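PDB 5JDK: switch-activating protein 1, which is a homodimer that binds specific DNA sequences and acts in mating-type switching, replication-fork blockage at the ribosomal DNA barrier and the initiation of replication. Local coordinates for residues M41-R46 with A64-E69; E58-I63 with N83-I88. One frame throughout, in Å; residues are numbered along the deposited sequence.

Both contacts lie on helix 56-71: contact 1 joins its C-terminal half to helix 34-46, and contact 2 joins its N-terminal half to helix 78-98. Their centres are 9 Å apart, and the two touch directly. Val44 CG2 lies 3.6 Å from Ile85 CD1 and 3.9 Å from Ile63 CG2, which carries the packing of helix 34-46 into contact 2. Leu43 O also packs against Ile63 CD1 at 3.8 Å. Contact 2 is wholly buried and contact 1 partly so. A bound glycerol, probably from the crystallisation liquor, hydrogen-bonds to Tyr60 beside contact 2.

Contact 1: residues M41-R46 with A64-E69; sequences MRLVVR and ARIGYE
Behind the turn where Leu43 meets Ile66 and Gly67, Arg65 and Glu69 are joined twice: Glu69 N donates to Arg65 O at 2.8 Å, and Arg65 NH1 forms a salt bridge to Glu69 OE2 at 2.9 Å. In the second bond the carboxylate oxygen lies only 11° out of the guanidinium plane and is met nearly along its own C-O axis, with an N-H...O angle of 151°. This i to i+4 pair belongs to the exposed side of helix 56-71. The contact across the helices is van der Waals packing, and Leu43 supplies the whole of the approach from helix 34-46. Its two methyls divide the work. CD1 comes down on the backbone of Gly67, 3.5 Å from Gly67 CA and 3.7 Å from Gly67 N, while CD2 meets the branch methyl Ile66 CG2 at 3.8 Å. Leu43 CA lies 7.3 Å from Gly67 CA, and the leucine methyl rests directly on the glycine backbone. This joins the first two helices of the DNA-binding domain, whose family belongs to the helix-turn-helix clan. The leucine torsions account for the fit: CG is anti to the carbonyl carbon, and a chi2 of 172° then extends CD1 away from its own helix. Ile66 reaches the leucine with CG2, the branch anti to its backbone N, and the isoleucine also touches His47. Further along helix 56-71, Glu71 touches Leu43, and on the other helix Arg42 NE is salt-bridged to Glu111 of helix 107-131.

Contact 2: residues E58-I63 with N83-I88; sequences EFYAKI and NQIISI
Facing Tyr60 and Ile63 of helix 56-71, the segment 83-88 makes its contact through Ile85 alone. Just before it, Gln84 turns elsewhere, its NE2 hydrogen-bonded to His76 NE2. Ile85 then points toward the other helix, and its terminal methyl does all the touching: CD1 lies 3.8 Å from both Tyr60 CD1 and Tyr60 CE1. Equal distances place the methyl beside that ring bond, and it sits near the ring plane, so it meets the edge of the tyrosine and not a face. One turn on from Tyr60, in helix 56-71, Ile63 CG2 lies a loose 4.5 Å from Ile85 CD1. The reach comes from a side chain whose CG1 is anti to the carbonyl carbon and whose CD1 is carried on outward by a chi2 of 163°. One face of the tyrosine ring is taken by its neighbour in sequence, Phe59, whose CD2 stands 3.7 Å above the plane over the ring centre; Phe59 in turn has Ile63 CG1 above one of its own faces, offset toward the rim. Leu40 and Trp119 also touch Ile85, so helices 34-46 and 107-131 both pack against this side chain. One turn after Ile85, Ile88 leaves this pair of helices and packs on Cys116. Helices 34-46, 56-71 and 78-98 thus surround one core with helix 107-131 against it, as expected for a domain of the helix-turn-helix clan.

Contact 1: residues M41-R46 with A64-E69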
ATOM      1  N   MET A  41       0.869   5.545  -1.431  1.00  6.90           N
ATOM      2  CA  MET A  41      -0.132   4.844  -0.635  1.00  6.52           C
ATOM      3  C   MET A  41      -1.472   5.566  -0.613  1.00  6.75           C
ATOM      4  O   MET A  41      -2.511   4.910  -0.511  1.00  7.02           O
ATOM      5  CB  MET A  41       0.392   4.561   0.764  1.00  6.78           C
ATOM      6  CG  MET A  41       1.519   3.563   0.790  1.00  7.02           C
ATOM      7  SD  MET A  41       1.159   1.971   0.045  1.00  7.20           S
ATOM      8  CE  MET A  41      -0.091   1.357   1.168  1.00  9.91           C
ATOM      9  N   ARG A  42      -1.482   6.895  -0.723  1.00  7.58           N
ATOM     10  CA  ARG A  42      -2.748   7.593  -0.900  1.00  7.28           C
ATOM     11  C   ARG A  42      -3.467   7.085  -2.139  1.00  7.60           C
ATOM     12  O   ARG A  42      -4.682   6.868  -2.113  1.00  8.12           O
ATOM     13  CB  ARG A  42      -2.526   9.100  -1.028  1.00  8.85           C
ATOM     14  CG  ARG A  42      -2.208   9.815   0.276  1.00  9.93           C
ATOM     15  CD  ARG A  42      -1.915  11.278   0.021  1.00 10.78           C
ATOM     16  NE  ARG A  42      -1.528  11.988   1.227  1.00 12.63           N
ATOM     17  CZ  ARG A  42      -0.915  13.166   1.225  1.00 15.10           C
ATOM     18  NH1 ARG A  42      -0.620  13.764   0.078  1.00 20.54           N
ATOM     19  NH2 ARG A  42      -0.591  13.743   2.370  1.00 16.56           N
ATOM     20  N   LEU A  43      -2.735   6.910  -3.245  1.00  7.47           N
ATOM     21  CA  LEU A  43      -3.358   6.391  -4.465  1.00  7.71           C
ATOM     22  C   LEU A  43      -3.831   4.955  -4.300  1.00  6.98           C
ATOM     23  O   LEU A  43      -4.930   4.599  -4.738  1.00  7.32           O
ATOM     24  CB  LEU A  43      -2.372   6.457  -5.621  1.00  8.13           C
ATOM     25  CG  LEU A  43      -2.030   7.833  -6.157  1.00 10.51           C
ATOM     26  CD1 LEU A  43      -0.902   7.710  -7.157  1.00 12.45           C
ATOM     27  CD2 LEU A  43      -3.249   8.482  -6.786  1.00 15.43           C
ATOM     28  N   VAL A  44      -2.998   4.107  -3.702  1.00  6.56           N
ATOM     29  CA  VAL A  44      -3.382   2.717  -3.471  1.00  6.18           C
ATOM     30  C   VAL A  44      -4.686   2.652  -2.683  1.00  6.02           C
ATOM     31  O   VAL A  44      -5.633   1.943  -3.050  1.00  7.56           O
ATOM     32  CB  VAL A  44      -2.237   1.989  -2.747  1.00  6.32           C
ATOM     33  CG1 VAL A  44      -2.675   0.644  -2.220  1.00  7.95           C
ATOM     34  CG2 VAL A  44      -1.039   1.823  -3.680  1.00  6.72           C
ATOM     35  N   VAL A  45      -4.747   3.385  -1.574  1.00  6.23           N
ATOM     36  CA  VAL A  45      -5.931   3.350  -0.722  1.00  6.49           C
ATOM     37  C   VAL A  45      -7.145   3.943  -1.432  1.00  6.58           C
ATOM     38  O   VAL A  45      -8.248   3.406  -1.333  1.00  7.06           O
ATOM     39  CB  VAL A  45      -5.631   4.040   0.618  1.00  8.61           C
ATOM     40  CG1 VAL A  45      -6.884   4.261   1.418  1.00  9.52           C
ATOM     41  CG2 VAL A  45      -4.667   3.175   1.420  1.00  8.97           C
ATOM     42  N   ARG A  46      -6.974   5.069  -2.132  1.00  6.96           N
ATOM     43  CA  ARG A  46      -8.101   5.676  -2.838  1.00  6.80           C
ATOM     44  C   ARG A  46      -8.745   4.696  -3.800  1.00  6.53           C
ATOM     45  O   ARG A  46      -9.969   4.703  -3.975  1.00  7.83           O
ATOM     46  CB  ARG A  46      -7.636   6.918  -3.606  1.00  7.49           C
ATOM     47  CG  ARG A  46      -8.714   7.562  -4.470  1.00  8.02           C
ATOM     48  CD  ARG A  46      -9.817   8.142  -3.609  1.00 10.91           C
ATOM     49  NE  ARG A  46     -10.981   8.652  -4.342  1.00 10.70           N
ATOM     50  CZ  ARG A  46     -12.056   7.931  -4.657  1.00 10.04           C
ATOM     51  NH1 ARG A  46     -12.109   6.639  -4.345  1.00 10.93           N
ATOM     52  NH2 ARG A  46     -13.077   8.497  -5.280  1.00 11.63           N
ATOM     53  N   ALA A  64       0.862   2.331 -10.889  1.00  5.80           N
ATOM     54  CA  ALA A  64       2.117   2.857 -11.408  1.00  6.31           C
ATOM     55  C   ALA A  64       1.859   4.001 -12.376  1.00  6.00           C
ATOM     56  O   ALA A  64       2.559   5.029 -12.360  1.00  6.48           O
ATOM     57  CB  ALA A  64       2.884   1.746 -12.110  1.00  6.75           C
ATOM     58  N   ARG A  65       0.852   3.833 -13.229  1.00  6.18           N
ATOM     59  CA  ARG A  65       0.549   4.854 -14.225  1.00  6.83           C
ATOM     60  C   ARG A  65       0.053   6.148 -13.588  1.00  6.39           C
ATOM     61  O   ARG A  65       0.533   7.235 -13.926  1.00  6.94           O
ATOM     62  CB  ARG A  65      -0.460   4.312 -15.233  1.00  6.85           C
ATOM     63  CG  ARG A  65      -0.879   5.353 -16.231  1.00  7.35           C
ATOM     64  CD  ARG A  65      -1.644   4.760 -17.381  1.00  8.74           C
ATOM     65  NE  ARG A  65      -0.828   3.896 -18.223  1.00  8.66           N
ATOM     66  CZ  ARG A  65      -0.027   4.321 -19.196  1.00  8.32           C
ATOM     67  NH1 ARG A  65       0.092   5.608 -19.477  1.00  9.19           N
ATOM     68  NH2 ARG A  65       0.661   3.424 -19.890  1.00  9.96           N
ATOM     69  N   ILE A  66      -0.920   6.065 -12.681  1.00  6.23           N
ATOM     70  CA  ILE A  66      -1.436   7.282 -12.058  1.00  6.69           C
ATOM     71  C   ILE A  66      -0.371   7.928 -11.180  1.00  6.87           C
ATOM     72  O   ILE A  66      -0.259   9.158 -11.118  1.00  7.56           O
ATOM     73  CB  ILE A  66      -2.746   7.005 -11.295  1.00  8.05           C
ATOM     74  CG1 ILE A  66      -3.803   6.466 -12.261  1.00 11.77           C
ATOM     75  CG2 ILE A  66      -3.228   8.279 -10.582  1.00  8.78           C
ATOM     76  CD1 ILE A  66      -5.105   6.061 -11.624  1.00 16.31           C
ATOM     77  N   GLY A  67       0.448   7.121 -10.515  1.00  6.25           N
ATOM     78  CA  GLY A  67       1.518   7.681  -9.712  1.00  7.57           C
ATOM     79  C   GLY A  67       2.500   8.479 -10.548  1.00  6.53           C
ATOM     80  O   GLY A  67       2.923   9.571 -10.152  1.00  8.05           O
ATOM     81  N   TYR A  68       2.870   7.949 -11.718  1.00  6.65           N
ATOM     82  CA  TYR A  68       3.713   8.698 -12.647  1.00  6.86           C
ATOM     83  C   TYR A  68       2.986   9.934 -13.183  1.00  6.50           C
ATOM     84  O   TYR A  68       3.513  11.051 -13.139  1.00  7.36           O
ATOM     85  CB  TYR A  68       4.143   7.769 -13.806  1.00  7.28           C
ATOM     86  CG  TYR A  68       4.766   8.570 -14.907  1.00  7.17           C
ATOM     87  CD1 TYR A  68       6.092   8.943 -14.846  1.00  8.13           C
ATOM     88  CD2 TYR A  68       3.985   9.043 -15.948  1.00  9.43           C
ATOM     89  CE1 TYR A  68       6.626   9.765 -15.817  1.00 11.27           C
ATOM     90  CE2 TYR A  68       4.496   9.862 -16.906  1.00 10.47           C
ATOM     91  CZ  TYR A  68       5.813  10.226 -16.844  1.00  9.36           C
ATOM     92  OH  TYR A  68       6.336  11.060 -17.806  1.00 11.77           O
ATOM     93  N   GLU A  69       1.773   9.748 -13.700  1.00  6.79           N
ATOM     94  CA  GLU A  69       1.097  10.820 -14.423  1.00  7.66           C
ATOM     95  C   GLU A  69       0.704  11.974 -13.508  1.00  7.81           C
ATOM     96  O   GLU A  69       0.785  13.142 -13.911  1.00  9.09           O
ATOM     97  CB  GLU A  69      -0.121  10.273 -15.175  1.00  7.29           C
ATOM     98  CG  GLU A  69       0.289   9.372 -16.338  1.00  7.10           C
ATOM     99  CD  GLU A  69      -0.863   8.775 -17.129  1.00  7.30           C
ATOM    100  OE1 GLU A  69      -2.048   9.053 -16.804  1.00  9.21           O
ATOM    101  OE2 GLU A  69      -0.575   8.044 -18.114  1.00  8.29           O
TER

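Contact 2: residues E58-I63 with N83-I88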
ATOM      1  N   GLU A  58      -3.577  -5.766 -13.393  1.00  7.32           N
ATOM      2  CA  GLU A  58      -4.280  -4.564 -13.834  1.00  7.81           C
ATOM      3  C   GLU A  58      -4.207  -3.472 -12.774  1.00  6.18           C
ATOM      4  O   GLU A  58      -4.099  -2.275 -13.094  1.00  7.25           O
ATOM      5  CB  GLU A  58      -5.754  -4.887 -14.099  1.00 12.78           C
ATOM      6  CG  GLU A  58      -6.059  -5.808 -15.254  1.00 33.06           C
ATOM      7  CD  GLU A  58      -7.446  -6.416 -15.139  1.00 44.15           C
ATOM      8  OE1 GLU A  58      -7.584  -7.645 -15.331  1.00 46.35           O
ATOM      9  OE2 GLU A  58      -8.397  -5.655 -14.845  1.00 37.53           O
ATOM     10  N   PHE A  59      -4.292  -3.868 -11.504  1.00  6.58           N
ATOM     11  CA  PHE A  59      -4.312  -2.909 -10.410  1.00  6.40           C
ATOM     12  C   PHE A  59      -2.958  -2.230 -10.249  1.00  5.52           C
ATOM     13  O   PHE A  59      -2.872  -0.994 -10.247  1.00  6.01           O
ATOM     14  CB  PHE A  59      -4.735  -3.593  -9.108  1.00  6.60           C
ATOM     15  CG  PHE A  59      -4.777  -2.658  -7.937  1.00  6.71           C
ATOM     16  CD1 PHE A  59      -5.826  -1.771  -7.769  1.00  7.56           C
ATOM     17  CD2 PHE A  59      -3.748  -2.635  -7.019  1.00  7.51           C
ATOM     18  CE1 PHE A  59      -5.843  -0.897  -6.710  1.00  8.40           C
ATOM     19  CE2 PHE A  59      -3.766  -1.773  -5.955  1.00  8.40           C
ATOM     20  CZ  PHE A  59      -4.820  -0.897  -5.798  1.00  9.06           C
ATOM     21  N   TYR A  60      -1.884  -3.016 -10.101  1.00  5.90           N
ATOM     22  CA  TYR A  60      -0.582  -2.392  -9.889  1.00  6.04           C
ATOM     23  C   TYR A  60      -0.124  -1.624 -11.120  1.00  5.73           C
ATOM     24  O   TYR A  60       0.595  -0.619 -10.988  1.00  5.91           O
ATOM     25  CB  TYR A  60       0.466  -3.402  -9.368  1.00  6.44           C
ATOM     26  CG  TYR A  60       0.039  -3.920  -8.001  1.00  6.73           C
ATOM     27  CD1 TYR A  60       0.070  -3.093  -6.886  1.00  6.63           C
ATOM     28  CD2 TYR A  60      -0.486  -5.192  -7.848  1.00  6.59           C
ATOM     29  CE1 TYR A  60      -0.394  -3.523  -5.657  1.00  7.54           C
ATOM     30  CE2 TYR A  60      -0.943  -5.640  -6.618  1.00  6.75           C
ATOM     31  CZ  TYR A  60      -0.909  -4.792  -5.529  1.00  6.43           C
ATOM     32  OH  TYR A  60      -1.399  -5.182  -4.309  1.00  8.16           O
ATOM     33  N   ALA A  61      -0.526  -2.065 -12.312  1.00  5.62           N
ATOM     34  CA  ALA A  61      -0.209  -1.289 -13.506  1.00  6.31           C
ATOM     35  C   ALA A  61      -0.876   0.077 -13.455  1.00  5.45           C
ATOM     36  O   ALA A  61      -0.260   1.101 -13.801  1.00  6.48           O
ATOM     37  CB  ALA A  61      -0.648  -2.031 -14.768  1.00  6.59           C
ATOM     38  N   LYS A  62      -2.159   0.115 -13.060  1.00  5.66           N
ATOM     39  CA  LYS A  62      -2.873   1.378 -12.958  1.00  6.00           C
ATOM     40  C   LYS A  62      -2.246   2.291 -11.915  1.00  5.55           C
ATOM     41  O   LYS A  62      -2.088   3.498 -12.150  1.00  6.25           O
ATOM     42  CB  LYS A  62      -4.346   1.117 -12.646  1.00  6.58           C
ATOM     43  CG  LYS A  62      -5.111   2.395 -12.348  1.00  9.13           C
ATOM     44  CD  LYS A  62      -6.604   2.209 -12.263  1.00 10.83           C
ATOM     45  CE  LYS A  62      -7.304   3.541 -12.075  1.00 13.60           C
ATOM     46  NZ  LYS A  62      -8.769   3.430 -11.976  1.00 12.56           N
ATOM     47  N   ILE A  63      -1.900   1.741 -10.750  1.00  6.29           N
ATOM     48  CA  ILE A  63      -1.272   2.556  -9.717  1.00  5.80           C
ATOM     49  C   ILE A  63       0.037   3.141 -10.222  1.00  5.64           C
ATOM     50  O   ILE A  63       0.326   4.320 -10.002  1.00  6.52           O
ATOM     51  CB  ILE A  63      -1.070   1.732  -8.429  1.00  6.78           C
ATOM     52  CG1 ILE A  63      -2.402   1.265  -7.825  1.00  6.88           C
ATOM     53  CG2 ILE A  63      -0.231   2.508  -7.411  1.00  7.39           C
ATOM     54  CD1 ILE A  63      -3.327   2.360  -7.397  1.00  8.43           C
ATOM     55  N   ASN A  83       6.654  -3.818  -5.931  1.00  6.90           N
ATOM     56  CA  ASN A  83       7.729  -4.043  -4.966  1.00  7.28           C
ATOM     57  C   ASN A  83       7.860  -2.873  -3.999  1.00  6.79           C
ATOM     58  O   ASN A  83       8.177  -3.074  -2.817  1.00  7.11           O
ATOM     59  CB  ASN A  83       9.049  -4.295  -5.689  1.00  7.75           C
ATOM     60  CG  ASN A  83      10.186  -4.564  -4.732  1.00 31.06           C
ATOM     61  OD1 ASN A  83      11.192  -3.854  -4.717  1.00 38.50           O
ATOM     62  ND2 ASN A  83      10.016  -5.580  -3.900  1.00 36.45           N
ATOM     63  N   GLN A  84       7.649  -1.638  -4.476  1.00  6.92           N
ATOM     64  CA  GLN A  84       7.663  -0.497  -3.559  1.00  6.83           C
ATOM     65  C   GLN A  84       6.582  -0.640  -2.501  1.00  6.20           C
ATOM     66  O   GLN A  84       6.808  -0.348  -1.319  1.00  7.18           O
ATOM     67  CB  GLN A  84       7.426   0.816  -4.308  1.00  8.79           C
ATOM     68  CG  GLN A  84       8.414   1.166  -5.393  1.00 11.60           C
ATOM     69  CD  GLN A  84       9.741   1.628  -4.857  1.00 13.87           C
ATOM     70  OE1 GLN A  84      10.103   1.323  -3.724  1.00 14.51           O
ATOM     71  NE2 GLN A  84      10.484   2.380  -5.668  1.00 15.10           N
ATOM     72  N   ILE A  85       5.387  -1.075  -2.912  1.00  6.23           N
ATOM     73  CA  ILE A  85       4.293  -1.246  -1.958  1.00  5.95           C
ATOM     74  C   ILE A  85       4.590  -2.400  -1.000  1.00  5.75           C
ATOM     75  O   ILE A  85       4.351  -2.304   0.209  1.00  6.35           O
ATOM     76  CB  ILE A  85       2.957  -1.427  -2.707  1.00  6.05           C
ATOM     77  CG1 ILE A  85       2.671  -0.200  -3.575  1.00  6.45           C
ATOM     78  CG2 ILE A  85       1.811  -1.668  -1.724  1.00  6.22           C
ATOM     79  CD1 ILE A  85       1.631  -0.436  -4.628  1.00  7.64           C
ATOM     80  N   ILE A  86       5.115  -3.512  -1.527  1.00  5.82           N
ATOM     81  CA  ILE A  86       5.523  -4.634  -0.683  1.00  5.93           C
ATOM     82  C   ILE A  86       6.486  -4.169   0.391  1.00  6.35           C
ATOM     83  O   ILE A  86       6.352  -4.527   1.570  1.00  6.80           O
ATOM     84  CB  ILE A  86       6.124  -5.764  -1.535  1.00  7.19           C
ATOM     85  CG1 ILE A  86       4.997  -6.444  -2.312  1.00  7.04           C
ATOM     86  CG2 ILE A  86       6.878  -6.773  -0.681  1.00  8.84           C
ATOM     87  CD1 ILE A  86       5.464  -7.424  -3.375  1.00  8.87           C
ATOM     88  N   SER A  87       7.482  -3.380  -0.005  1.00  6.77           N
ATOM     89  CA  SER A  87       8.468  -2.894   0.951  1.00  7.28           C
ATOM     90  C   SER A  87       7.849  -1.951   1.978  1.00  6.13           C
ATOM     91  O   SER A  87       8.147  -2.054   3.175  1.00  7.07           O
ATOM     92  CB  SER A  87       9.613  -2.206   0.217  1.00  8.94           C
ATOM     93  OG  SER A  87      10.588  -1.787   1.152  1.00 11.96           O
ATOM     94  N   ILE A  88       6.992  -1.026   1.536  1.00  6.03           N
ATOM     95  CA  ILE A  88       6.300  -0.150   2.475  1.00  6.43           C
ATOM     96  C   ILE A  88       5.550  -0.977   3.516  1.00  5.60           C
ATOM     97  O   ILE A  88       5.562  -0.661   4.716  1.00  6.15           O
ATOM     98  CB  ILE A  88       5.370   0.812   1.709  1.00  6.15           C
ATOM     99  CG1 ILE A  88       6.193   1.876   0.972  1.00  7.23           C
ATOM    100  CG2 ILE A  88       4.337   1.462   2.639  1.00  8.41           C
ATOM    101  CD1 ILE A  88       5.433   2.609  -0.095  1.00  7.74           C
TER